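Local coordinates for penicillin-binding protein 2B (Streptococcus pneumoniae, PDB 2WAE), which binds penicillin and probably acts as the transpeptidase that forms peptide cross-links between glycan strands of peptidoglycan during cell elongation, at residues L116-L121 and A156-P161; T102-S107 and A203-I208; V234-S239 and V263-L268; K77-F82 and T189-T194; E62-S67 and G557-L562. All coordinates share one frame; numbering follows the deposited sequence.

In the fold
Four of the five contacts lie within the sequence range of the dimerisation domain. Interaction 5 instead ties that part to the transpeptidase region, joining residues almost 500 positions apart. Interactions 2 and 4 are neighbours, with centres about 11 Å apart. They meet where Ser105 O bonds Thr194 OG1 and where Ile205 packs on Val80. Interaction 1 is more remote, its centre about 26 Å from that of interaction 4. Interactions 3 and 5 touch through Val234 and Ile63, with centres about 18 Å apart. All five lie away from the acyl-ester serine, Ser386, and from the zinc site of Glu284, His286 and Glu297.

Interaction 1 (L116-L121 and A156-P161); sequences LADYYL and AVDSVP. Unlike the reference sequence in segment 156-161: Pro161 (reference Gln).
Tyr120 of helix 113-120 and the adjoining Leu121 pack against the loop that follows helix 152-156. This is helix-to-loop packing within the region assigned to the dimerisation domain. The apolar part has two branches. Leu121 reaches over with CD1, which lies 3.9 Å from Val157 CG1. Its CG is anti to the carbonyl carbon (chi1 -61°), and this carries the methyl toward the loop. Tyr120 meets the ring of Pro161 more loosely, with Tyr120 CD2 4.4 Å from Pro161 CB. The proline approaches the aromatic ring obliquely. Ala117, one turn before Leu121, turns its CB to the loop, 4.3 Å from Asp158 OD1.

The polar part is a close pair of acids. Asp118 OD1 and Asp158 OD1 are 3.9 Å apart, with the carboxylate planes turned 52° from each other. Such proximity would tend to raise the proton affinity of one or both groups. Asp158 has a chi1 of -98°, away from the usual staggered positions, and its carboxylate leans toward the helix.

Around the contact, helix 124-130 adds cover. Ile126 touches Tyr120, while Tyr127 and Thr130 touch Val157. The two oxygens of Asp158 divide their neighbours. OD1 faces the acid and the alanine of the helix, while Asp158 OD2 sits 3.3 Å from Leu121 CD1.

Interaction 2 (T102-S107 and A203-I208); sequences TYVSIS and AVIASI
Tyr103 spreads its ring against three side chains of segment 203-208. Its CG is anti to the carbonyl carbon (chi1 -61°), and the ring stands nearly perpendicular to the CA-CB-CG plane (chi2 -90°). One face is thereby presented to Ile208 and one edge to Val204. Ile208 CD1 lies over the middle of the ring, 4.0 Å from the Tyr103 centroid and only 13° off the ring normal, a CH-pi contact. Ile208 CG1 covers the phenol end, 3.8 Å from Tyr103 CZ.

Val204 comes in near the ring plane. Its CG1 is 3.5 Å from Tyr103 CD1, and the two side chains cross at about a right angle. Val204, Ile205 and Ile208 follow an i, i+1, i+4 spacing, so they form one side of helix 199-208. The loop after helix 90-100 lies across that side, within the dimerisation-domain region.

Ile205 packs at the base of the tyrosine side chain, its CG1 3.8 Å from Tyr103 CB. Its extended chain brings CD1 to Val104 CG1, also at 3.8 Å, and these two side chains again meet at about a right angle. Both Val104 and Ile205 also rest on Val80 of strand 72-83. Within the helix, Ser207 OG donates to Val204 O at 2.7 Å, using a lone pair in the carbonyl plane.

Interaction 3 (V234-S239 and V263-L268); sequences VGSVSS and VGTSYL
Ser236 and Thr265 are joined through both backbone and side chain. Ser236 O accepts from Thr265 N at 2.8 Å, with the donor 36° above the carbonyl plane. It takes a second, weak bond from Ser266 N. The Ser236 hydroxyl donates to Thr265 OG1 at 2.9 Å. Two residues on, Ser238 N donates to Val263 O at 3.0 Å, again from above the carbonyl plane.

Between these bonds, Val237 and Gly264 form a single beta bridge with CA atoms 4.2 Å apart. It joins the loop after helix 231-234 to the lead-in of helix 267-271, within the dimerisation-domain region.

Ser238 OG works in both directions. It accepts from Val263 N at 3.3 Å and donates to the carbonyl of Gly243. Its chi1 of 70° places it between the backbone N and the carbonyl carbon, where the hydroxyl can face Val263. Gly264 N finds its acceptor in Glu273 OE1.

At the other end, Gly235 leaves the helix with a positive phi of 88°. Its CA makes a CH...O contact with Ser266 O at 3.2 Å. The same CA lies at the edge of the Tyr267 ring and 3.9 Å from Tyr267 CB.

Interaction 4 (K77-F82 and T189-T194); sequences KQVVSF and TGTIAT
Phe82 and Gly190 exchange two backbone bonds as an antiparallel hydrogen-bonded pair. Phe82 N donates to Gly190 O at 2.7 Å, with the N-H nearly in line with the carbonyl. Gly190 N returns a bond to Phe82 O at 2.9 Å. A third bond runs from Ile192 N to Val80 O, also 2.9 Å, with an N-H...O angle of 172°. Between them Ser81 and Thr191 form a non-hydrogen-bonded pair with CA atoms 4.4 Å apart. CH...O contacts from Ser81 CA to Gly190 O and from Thr189 CA to Phe82 O add to the seam.

Strand 189-191 is an outer strand of a three-stranded antiparallel sheet. Strand 72-83 is central, and strand 215-225 flanks its other side.

The side bearing Ser81 and Thr191 carries hydroxyls beside the apolar Val79. Ser81 OG bonds Ser218 OG, and Thr191 OG1 bonds Glu240. The side bearing Phe82 is apolar. Ile192 leans across to it, with CD1 3.6 Å from Phe82 CB. Phe82 keeps CG anti to its backbone N (chi1 -179°), which carries the ring on toward Leu93 of helix 90-100 and Leu181 of helix 171-182. Val80 CB and Ile192 CB approach to 4.2 Å, and Leu100 touches both residues.

Backbone bonds fix the register. The hydroxyls of Ser81 and Thr191 have polar partners on one side, and hydrocarbon seats the sheet against the helices on the other.

Interaction 5 (E62-S67 and G557-L562); sequences EIYDAS and GGLGEL. Unlike the reference sequence in segment 557-562: Glu561 (reference Asp).
Gly557 turns its carbonyl toward Glu62, with Gly557 O 3.7 Å from Glu62 OE2. Lys304 lies by both oxygens. Its NZ hydrogen-bonds Gly557 O and is only distantly and weakly paired with the Glu62 carboxylate, which would ease their repulsion. The backbone here has positive phi (54°), a conformation that suits glycine. Gly558 comes next and passes beside the phenol end of Tyr64. Its CA is 3.7 Å from Tyr64 OH.

Leu559 carries the main packing. Its CB lies 4.0 Å above the plane of the Tyr64 ring, over the centre. The chain then runs back along the ring, opposite in direction to the tyrosine side chain. With CG roughly anti to the backbone N (chi1 -155°), Leu559 CD1 lies over the CD2 side of the ring, and Leu559 CD2 reaches the CG-CB end. Leu559 CD1 approaches Tyr64 CD2 at 3.5 Å. Leu559 CD1 also makes a CH-pi contact 4.0 Å from the Tyr64 centroid and 27° off the normal. Leu559 CD2 lies 4.1 Å from Tyr64 CG.

The contact joins the dimerisation-domain region to the transpeptidase region. Strands 63-64 and 559-565 are the two outermost strands of a four-stranded mixed sheet. Strands 307-310 and 547-553 lie between them, so the tyrosine and leucine meet over the inner strands. Tyr64 also touches Asn307 of strand 307-310. Leu559 rests on Lys309 of that strand and on Tyr551 of strand 547-553.

Interaction 1 (L116-L121 and A156-P161)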
# COMPACT_ATOMS: atom_id res chain seq x y z
N LEU A 116 28.21 -15.68 19.77
CA LEU A 116 29.34 -15.67 20.69
C LEU A 116 29.51 -17.05 21.32
O LEU A 116 30.61 -17.59 21.37
CB LEU A 116 29.15 -14.62 21.78
CG LEU A 116 29.51 -13.16 21.47
CD1 LEU A 116 28.65 -12.20 22.28
CD2 LEU A 116 30.99 -12.88 21.70
N ALA A 117 28.41 -17.61 21.80
CA ALA A 117 28.45 -18.91 22.45
C ALA A 117 28.83 -20.04 21.49
O ALA A 117 29.54 -20.97 21.88
CB ALA A 117 27.12 -19.19 23.12
N ASP A 118 28.37 -19.98 20.25
CA ASP A 118 28.69 -21.02 19.26
C ASP A 118 30.19 -21.07 19.04
O ASP A 118 30.79 -22.15 18.98
CB ASP A 118 27.99 -20.76 17.92
CG ASP A 118 26.52 -21.13 17.95
OD1 ASP A 118 26.07 -21.80 18.91
OD2 ASP A 118 25.80 -20.75 17.01
N TYR A 119 30.78 -19.89 18.93
CA TYR A 119 32.21 -19.75 18.73
C TYR A 119 33.00 -20.20 19.96
O TYR A 119 34.00 -20.90 19.83
CB TYR A 119 32.53 -18.30 18.37
CG TYR A 119 33.99 -18.05 18.08
CD1 TYR A 119 34.49 -18.16 16.78
CD2 TYR A 119 34.86 -17.70 19.10
CE1 TYR A 119 35.83 -17.91 16.51
CE2 TYR A 119 36.20 -17.46 18.85
CZ TYR A 119 36.68 -17.56 17.56
OH TYR A 119 38.00 -17.31 17.31
N TYR A 120 32.55 -19.81 21.16
CA TYR A 120 33.18 -20.29 22.39
C TYR A 120 33.20 -21.82 22.46
O TYR A 120 34.25 -22.41 22.74
CB TYR A 120 32.49 -19.68 23.62
CG TYR A 120 33.08 -20.12 24.95
CD1 TYR A 120 34.24 -19.53 25.44
CD2 TYR A 120 32.47 -21.11 25.71
CE1 TYR A 120 34.79 -19.93 26.65
CE2 TYR A 120 33.01 -21.52 26.92
CZ TYR A 120 34.17 -20.92 27.38
OH TYR A 120 34.69 -21.33 28.59
N LEU A 121 32.07 -22.45 22.17
CA LEU A 121 31.90 -23.90 22.34
C LEU A 121 32.41 -24.75 21.18
O LEU A 121 32.33 -25.98 21.23
CB LEU A 121 30.43 -24.23 22.59
CG LEU A 121 29.85 -23.60 23.86
CD1 LEU A 121 28.35 -23.79 23.89
CD2 LEU A 121 30.51 -24.20 25.08
N ALA A 156 21.24 -26.22 26.53
CA ALA A 156 21.45 -26.03 27.96
C ALA A 156 22.89 -25.59 28.23
O ALA A 156 23.14 -24.80 29.14
CB ALA A 156 21.10 -27.29 28.74
N VAL A 157 23.83 -26.08 27.44
CA VAL A 157 25.21 -25.63 27.54
C VAL A 157 25.37 -24.24 26.93
O VAL A 157 26.40 -23.59 27.11
CB VAL A 157 26.21 -26.63 26.90
CG1 VAL A 157 26.11 -26.61 25.38
CG2 VAL A 157 27.63 -26.33 27.35
N ASP A 158 24.33 -23.78 26.22
CA ASP A 158 24.33 -22.46 25.60
C ASP A 158 23.86 -21.38 26.57
O ASP A 158 24.03 -20.19 26.31
CB ASP A 158 23.43 -22.44 24.36
CG ASP A 158 24.21 -22.59 23.07
OD1 ASP A 158 23.88 -21.88 22.10
OD2 ASP A 158 25.14 -23.42 23.02
N SER A 159 23.26 -21.80 27.67
CA SER A 159 22.84 -20.85 28.69
C SER A 159 23.80 -20.87 29.88
O SER A 159 23.58 -20.18 30.87
CB SER A 159 21.41 -21.15 29.13
OG SER A 159 20.55 -21.22 28.00
N VAL A 160 24.87 -21.66 29.76
CA VAL A 160 25.86 -21.82 30.83
C VAL A 160 27.03 -20.82 30.82
O VAL A 160 27.60 -20.55 31.88
CB VAL A 160 26.35 -23.28 30.97
CG1 VAL A 160 27.40 -23.62 29.92
CG2 VAL A 160 26.92 -23.54 32.36
N PRO A 161 27.40 -20.28 29.65
CA PRO A 161 28.52 -19.34 29.63
C PRO A 161 28.04 -17.89 29.61
O PRO A 161 27.02 -17.58 28.99
CB PRO A 161 29.21 -19.66 28.31
CG PRO A 161 28.10 -20.14 27.41
CD PRO A 161 26.93 -20.56 28.28

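Interaction 2 (T102-S107 and A203-I208)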
# COMPACT_ATOMS: atom_id res chain seq x y z
N THR A 102 41.91 -12.54 5.85
CA THR A 102 43.03 -11.84 5.24
C THR A 102 42.58 -11.17 3.94
O THR A 102 43.17 -10.17 3.54
CB THR A 102 44.28 -12.74 5.00
OG1 THR A 102 43.91 -13.91 4.28
CG2 THR A 102 44.92 -13.16 6.33
N TYR A 103 41.53 -11.69 3.32
CA TYR A 103 41.14 -11.21 2.00
C TYR A 103 39.96 -10.26 1.99
O TYR A 103 39.81 -9.46 1.06
CB TYR A 103 40.93 -12.38 1.04
CG TYR A 103 42.20 -13.18 0.86
CD1 TYR A 103 43.11 -12.86 -0.14
CD2 TYR A 103 42.50 -14.23 1.71
CE1 TYR A 103 44.28 -13.58 -0.28
CE2 TYR A 103 43.68 -14.95 1.57
CZ TYR A 103 44.56 -14.63 0.57
OH TYR A 103 45.73 -15.35 0.42
N VAL A 104 39.13 -10.32 3.02
CA VAL A 104 37.92 -9.50 3.03
C VAL A 104 37.93 -8.44 4.12
O VAL A 104 38.66 -8.55 5.11
CB VAL A 104 36.63 -10.35 3.13
CG1 VAL A 104 36.46 -11.17 1.86
CG2 VAL A 104 36.72 -11.28 4.32
N SER A 105 37.11 -7.41 3.95
CA SER A 105 36.94 -6.37 4.97
C SER A 105 35.62 -6.57 5.70
O SER A 105 34.59 -6.84 5.09
CB SER A 105 36.92 -4.97 4.35
OG SER A 105 38.09 -4.69 3.60
N ILE A 106 35.68 -6.45 7.03
CA ILE A 106 34.48 -6.49 7.86
C ILE A 106 34.41 -5.23 8.71
O ILE A 106 35.30 -4.95 9.52
CB ILE A 106 34.47 -7.70 8.82
CG1 ILE A 106 34.75 -9.01 8.08
CG2 ILE A 106 33.15 -7.74 9.59
CD1 ILE A 106 33.57 -9.53 7.30
N SER A 107 33.35 -4.46 8.53
CA SER A 107 33.26 -3.18 9.21
C SER A 107 32.44 -3.27 10.49
O SER A 107 33.00 -3.25 11.59
CB SER A 107 32.70 -2.12 8.26
OG SER A 107 31.41 -2.51 7.80
N ALA A 203 39.28 -10.95 -7.85
CA ALA A 203 40.21 -11.77 -8.62
C ALA A 203 41.26 -12.45 -7.74
O ALA A 203 41.73 -13.54 -8.06
CB ALA A 203 40.87 -10.96 -9.72
N VAL A 204 41.64 -11.79 -6.64
CA VAL A 204 42.54 -12.40 -5.67
C VAL A 204 41.89 -13.62 -5.04
O VAL A 204 42.44 -14.72 -5.10
CB VAL A 204 42.98 -11.40 -4.59
CG1 VAL A 204 43.78 -12.09 -3.51
CG2 VAL A 204 43.79 -10.27 -5.20
N ILE A 205 40.71 -13.44 -4.44
CA ILE A 205 39.97 -14.54 -3.82
C ILE A 205 39.75 -15.72 -4.77
O ILE A 205 39.88 -16.88 -4.37
CB ILE A 205 38.62 -14.08 -3.25
CG1 ILE A 205 38.84 -13.10 -2.10
CG2 ILE A 205 37.77 -15.27 -2.83
CD1 ILE A 205 37.57 -12.44 -1.58
N ALA A 206 39.42 -15.44 -6.03
CA ALA A 206 39.17 -16.51 -7.00
C ALA A 206 40.41 -17.36 -7.22
O ALA A 206 40.32 -18.56 -7.48
CB ALA A 206 38.66 -15.93 -8.32
N SER A 207 41.58 -16.75 -7.12
CA SER A 207 42.83 -17.44 -7.44
C SER A 207 43.31 -18.31 -6.29
O SER A 207 44.04 -19.28 -6.50
CB SER A 207 43.91 -16.43 -7.82
OG SER A 207 44.39 -15.73 -6.68
N ILE A 208 42.90 -17.99 -5.06
CA ILE A 208 43.34 -18.76 -3.90
C ILE A 208 42.22 -19.55 -3.23
O ILE A 208 42.41 -20.07 -2.12
CB ILE A 208 44.16 -17.92 -2.88
CG1 ILE A 208 43.29 -17.30 -1.79
CG2 ILE A 208 45.10 -16.95 -3.57
CD1 ILE A 208 42.26 -16.33 -2.27

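Interaction 3 (V234-S239 and V263-L268)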
# COMPACT_ATOMS: atom_id res chain seq x y z
N VAL A 234 6.52 1.44 -4.72
CA VAL A 234 7.22 0.21 -5.06
C VAL A 234 7.50 -0.66 -3.84
O VAL A 234 7.43 -1.89 -3.92
CB VAL A 234 8.52 0.52 -5.79
CG1 VAL A 234 9.50 -0.63 -5.67
CG2 VAL A 234 8.21 0.86 -7.23
N GLY A 235 7.81 -0.04 -2.71
CA GLY A 235 8.07 -0.78 -1.48
C GLY A 235 9.53 -1.18 -1.33
O GLY A 235 10.39 -0.76 -2.12
N SER A 236 9.81 -1.98 -0.32
CA SER A 236 11.18 -2.44 -0.08
C SER A 236 11.38 -3.96 -0.20
O SER A 236 10.42 -4.73 -0.14
CB SER A 236 11.69 -1.92 1.28
OG SER A 236 10.82 -2.27 2.34
N VAL A 237 12.63 -4.36 -0.40
CA VAL A 237 13.06 -5.76 -0.35
C VAL A 237 14.15 -5.90 0.73
O VAL A 237 14.97 -5.00 0.88
CB VAL A 237 13.66 -6.20 -1.71
CG1 VAL A 237 14.08 -7.66 -1.67
CG2 VAL A 237 12.66 -5.98 -2.83
N SER A 238 14.15 -7.00 1.48
CA SER A 238 15.13 -7.19 2.55
C SER A 238 16.57 -7.44 2.08
O SER A 238 16.81 -8.07 1.05
CB SER A 238 14.70 -8.32 3.49
OG SER A 238 14.77 -9.59 2.86
N SER A 239 17.53 -6.94 2.85
CA SER A 239 18.95 -7.19 2.58
C SER A 239 19.32 -8.66 2.74
O SER A 239 18.60 -9.43 3.38
CB SER A 239 19.85 -6.35 3.50
OG SER A 239 19.79 -4.97 3.16
N VAL A 263 13.34 -10.89 0.24
CA VAL A 263 11.93 -10.87 -0.11
C VAL A 263 11.28 -9.50 0.13
O VAL A 263 11.72 -8.73 0.99
CB VAL A 263 11.13 -11.90 0.70
CG1 VAL A 263 11.66 -13.30 0.44
CG2 VAL A 263 11.18 -11.57 2.19
N GLY A 264 10.22 -9.22 -0.64
CA GLY A 264 9.49 -7.97 -0.51
C GLY A 264 8.96 -7.81 0.90
O GLY A 264 8.27 -8.69 1.41
N THR A 265 9.30 -6.71 1.55
CA THR A 265 8.83 -6.47 2.92
C THR A 265 7.81 -5.34 2.98
O THR A 265 7.27 -5.06 4.03
CB THR A 265 9.99 -6.11 3.86
OG1 THR A 265 10.64 -4.93 3.37
CG2 THR A 265 11.02 -7.25 3.96
N SER A 266 7.55 -4.69 1.85
CA SER A 266 6.77 -3.46 1.83
C SER A 266 6.03 -3.23 0.51
O SER A 266 6.60 -3.43 -0.56
CB SER A 266 7.68 -2.27 2.13
OG SER A 266 6.91 -1.18 2.59
N TYR A 267 4.78 -2.81 0.61
CA TYR A 267 3.95 -2.40 -0.53
C TYR A 267 3.91 -3.35 -1.73
O TYR A 267 3.52 -4.51 -1.57
CB TYR A 267 4.19 -0.94 -0.89
CG TYR A 267 4.04 -0.06 0.33
CD1 TYR A 267 5.16 0.42 1.02
CD2 TYR A 267 2.78 0.25 0.84
CE1 TYR A 267 5.02 1.20 2.15
CE2 TYR A 267 2.64 1.03 1.97
CZ TYR A 267 3.76 1.50 2.62
OH TYR A 267 3.62 2.28 3.75
N LEU A 268 4.29 -2.90 -2.91
CA LEU A 268 4.20 -3.76 -4.09
C LEU A 268 5.19 -4.93 -4.09
O LEU A 268 4.87 -6.04 -4.50
CB LEU A 268 4.30 -2.98 -5.41
CG LEU A 268 3.19 -2.08 -5.95
CD1 LEU A 268 3.58 -1.54 -7.33
CD2 LEU A 268 1.82 -2.75 -6.00

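Interaction 4 (K77-F82 and T189-T194)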
# COMPACT_ATOMS: atom_id res chain seq x y z
N LYS A 77 26.54 -7.67 -8.86
CA LYS A 77 27.78 -7.64 -8.08
C LYS A 77 28.35 -9.04 -7.81
O LYS A 77 27.65 -10.03 -8.02
CB LYS A 77 27.54 -6.94 -6.74
CG LYS A 77 26.50 -7.63 -5.89
CD LYS A 77 26.54 -7.18 -4.43
CE LYS A 77 25.46 -7.89 -3.63
NZ LYS A 77 25.64 -7.68 -2.17
N GLN A 78 29.58 -9.12 -7.33
CA GLN A 78 30.16 -10.42 -6.98
C GLN A 78 30.39 -10.61 -5.49
O GLN A 78 30.88 -9.71 -4.81
CB GLN A 78 31.45 -10.67 -7.75
CG GLN A 78 31.24 -10.65 -9.25
CD GLN A 78 32.40 -11.23 -9.99
OE1 GLN A 78 32.68 -12.42 -9.87
NE2 GLN A 78 33.08 -10.40 -10.77
N VAL A 79 30.06 -11.79 -4.98
CA VAL A 79 30.15 -12.05 -3.55
C VAL A 79 30.89 -13.33 -3.22
O VAL A 79 30.96 -14.25 -4.02
CB VAL A 79 28.74 -12.17 -2.94
CG1 VAL A 79 28.85 -12.25 -1.43
CG2 VAL A 79 27.88 -10.98 -3.34
N VAL A 80 31.44 -13.40 -2.01
CA VAL A 80 32.00 -14.67 -1.54
C VAL A 80 30.86 -15.63 -1.22
O VAL A 80 29.92 -15.26 -0.53
CB VAL A 80 32.82 -14.48 -0.25
CG1 VAL A 80 33.46 -15.80 0.13
CG2 VAL A 80 33.86 -13.40 -0.43
N SER A 81 30.96 -16.86 -1.72
CA SER A 81 30.03 -17.91 -1.38
C SER A 81 30.73 -19.01 -0.61
O SER A 81 31.93 -19.20 -0.77
CB SER A 81 29.44 -18.49 -2.65
OG SER A 81 28.54 -17.56 -3.22
N PHE A 82 29.98 -19.72 0.23
CA PHE A 82 30.50 -20.87 0.97
C PHE A 82 29.59 -22.09 0.84
O PHE A 82 28.38 -21.98 1.04
CB PHE A 82 30.68 -20.52 2.44
CG PHE A 82 31.24 -21.65 3.26
CD1 PHE A 82 32.44 -22.25 2.90
CD2 PHE A 82 30.56 -22.11 4.37
CE1 PHE A 82 32.96 -23.30 3.64
CE2 PHE A 82 31.07 -23.15 5.12
CZ PHE A 82 32.27 -23.75 4.76
N THR A 189 24.80 -24.03 -0.59
CA THR A 189 25.71 -22.95 -0.93
C THR A 189 25.10 -21.62 -0.51
O THR A 189 24.09 -21.20 -1.04
CB THR A 189 25.96 -22.91 -2.44
OG1 THR A 189 26.64 -24.12 -2.84
CG2 THR A 189 26.80 -21.69 -2.82
N GLY A 190 25.73 -20.98 0.47
CA GLY A 190 25.26 -19.70 0.98
C GLY A 190 26.23 -18.56 0.71
O GLY A 190 27.42 -18.77 0.47
N THR A 191 25.70 -17.35 0.74
CA THR A 191 26.51 -16.14 0.59
C THR A 191 27.11 -15.74 1.93
O THR A 191 26.46 -15.87 2.97
CB THR A 191 25.67 -14.97 0.03
OG1 THR A 191 25.28 -15.29 -1.31
CG2 THR A 191 26.44 -13.67 0.03
N ILE A 192 28.35 -15.27 1.89
CA ILE A 192 29.06 -14.82 3.08
C ILE A 192 29.15 -13.30 3.04
O ILE A 192 30.03 -12.75 2.39
CB ILE A 192 30.48 -15.41 3.10
CG1 ILE A 192 30.42 -16.94 3.08
CG2 ILE A 192 31.28 -14.86 4.28
CD1 ILE A 192 29.50 -17.57 4.13
N ALA A 193 28.23 -12.63 3.73
CA ALA A 193 28.14 -11.17 3.64
C ALA A 193 29.40 -10.47 4.12
O ALA A 193 29.93 -10.75 5.19
CB ALA A 193 26.91 -10.64 4.38
N THR A 194 29.87 -9.53 3.30
CA THR A 194 31.07 -8.76 3.61
C THR A 194 30.91 -7.37 3.01
O THR A 194 29.86 -7.06 2.44
CB THR A 194 32.33 -9.45 3.07
OG1 THR A 194 33.50 -8.72 3.48
CG2 THR A 194 32.28 -9.53 1.55

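Interaction 5 (E62-S67 and G557-L562)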
# COMPACT_ATOMS: atom_id res chain seq x y z
N GLU A 62 11.49 -7.27 -12.18
CA GLU A 62 11.47 -5.82 -12.08
C GLU A 62 10.09 -5.17 -12.22
O GLU A 62 9.12 -5.81 -12.66
CB GLU A 62 12.54 -5.21 -12.98
CG GLU A 62 13.93 -5.29 -12.36
CD GLU A 62 15.04 -5.31 -13.38
OE1 GLU A 62 16.23 -5.33 -12.98
OE2 GLU A 62 14.74 -5.33 -14.60
N ILE A 63 10.00 -3.90 -11.83
CA ILE A 63 8.75 -3.15 -11.84
C ILE A 63 8.75 -1.98 -12.85
O ILE A 63 9.65 -1.14 -12.83
CB ILE A 63 8.40 -2.67 -10.42
CG1 ILE A 63 8.51 -3.85 -9.44
CG2 ILE A 63 7.00 -2.07 -10.37
CD1 ILE A 63 8.21 -3.49 -8.00
N TYR A 64 7.75 -1.94 -13.72
CA TYR A 64 7.74 -1.01 -14.85
C TYR A 64 6.47 -0.18 -14.88
O TYR A 64 5.39 -0.70 -14.57
CB TYR A 64 7.85 -1.78 -16.17
CG TYR A 64 9.13 -2.57 -16.29
CD1 TYR A 64 10.22 -2.06 -16.99
CD2 TYR A 64 9.25 -3.82 -15.69
CE1 TYR A 64 11.40 -2.78 -17.09
CE2 TYR A 64 10.42 -4.54 -15.79
CZ TYR A 64 11.49 -4.03 -16.49
OH TYR A 64 12.65 -4.76 -16.59
N ASP A 65 6.59 1.09 -15.26
CA ASP A 65 5.40 1.94 -15.34
C ASP A 65 4.56 1.62 -16.58
O ASP A 65 4.91 0.75 -17.36
CB ASP A 65 5.76 3.43 -15.28
CG ASP A 65 6.09 4.00 -16.65
OD1 ASP A 65 6.74 3.32 -17.47
OD2 ASP A 65 5.69 5.16 -16.92
N ALA A 66 3.44 2.33 -16.74
CA ALA A 66 2.48 2.03 -17.80
C ALA A 66 3.09 2.13 -19.20
O ALA A 66 2.56 1.55 -20.14
CB ALA A 66 1.26 2.93 -17.67
N SER A 67 4.21 2.83 -19.32
CA SER A 67 4.85 3.07 -20.61
C SER A 67 6.16 2.29 -20.76
O SER A 67 6.78 2.31 -21.83
CB SER A 67 5.12 4.56 -20.82
OG SER A 67 6.29 4.95 -20.12
N GLY A 557 17.20 -9.53 -19.69
CA GLY A 557 16.60 -9.12 -18.43
C GLY A 557 15.78 -7.85 -18.45
O GLY A 557 15.99 -6.95 -17.64
N GLY A 558 14.84 -7.75 -19.39
CA GLY A 558 14.00 -6.56 -19.47
C GLY A 558 12.60 -6.88 -19.93
O GLY A 558 12.35 -7.99 -20.41
N LEU A 559 11.69 -5.92 -19.81
CA LEU A 559 10.27 -6.14 -20.10
C LEU A 559 10.02 -6.92 -21.40
O LEU A 559 10.20 -6.39 -22.50
CB LEU A 559 9.51 -4.81 -20.09
CG LEU A 559 8.01 -4.86 -19.78
CD1 LEU A 559 7.72 -5.48 -18.42
CD2 LEU A 559 7.35 -3.49 -19.89
N GLY A 560 9.62 -8.18 -21.25
CA GLY A 560 9.30 -9.05 -22.38
C GLY A 560 7.81 -9.01 -22.66
O GLY A 560 7.21 -7.94 -22.63
N GLU A 561 7.20 -10.17 -22.90
CA GLU A 561 5.78 -10.20 -23.27
C GLU A 561 4.82 -10.66 -22.19
O GLU A 561 5.23 -11.14 -21.13
CB GLU A 561 5.54 -11.00 -24.55
CG GLU A 561 5.82 -12.48 -24.42
CD GLU A 561 6.15 -13.10 -25.76
OE1 GLU A 561 5.86 -12.45 -26.79
OE2 GLU A 561 6.70 -14.23 -25.78
N LEU A 562 3.53 -10.51 -22.49
CA LEU A 562 2.49 -10.69 -21.50
C LEU A 562 2.31 -12.13 -21.06
O LEU A 562 2.20 -13.03 -21.89
CB LEU A 562 1.17 -10.12 -22.03
CG LEU A 562 0.02 -10.12 -21.02
CD1 LEU A 562 0.38 -9.26 -19.80
CD2 LEU A 562 -1.26 -9.64 -21.70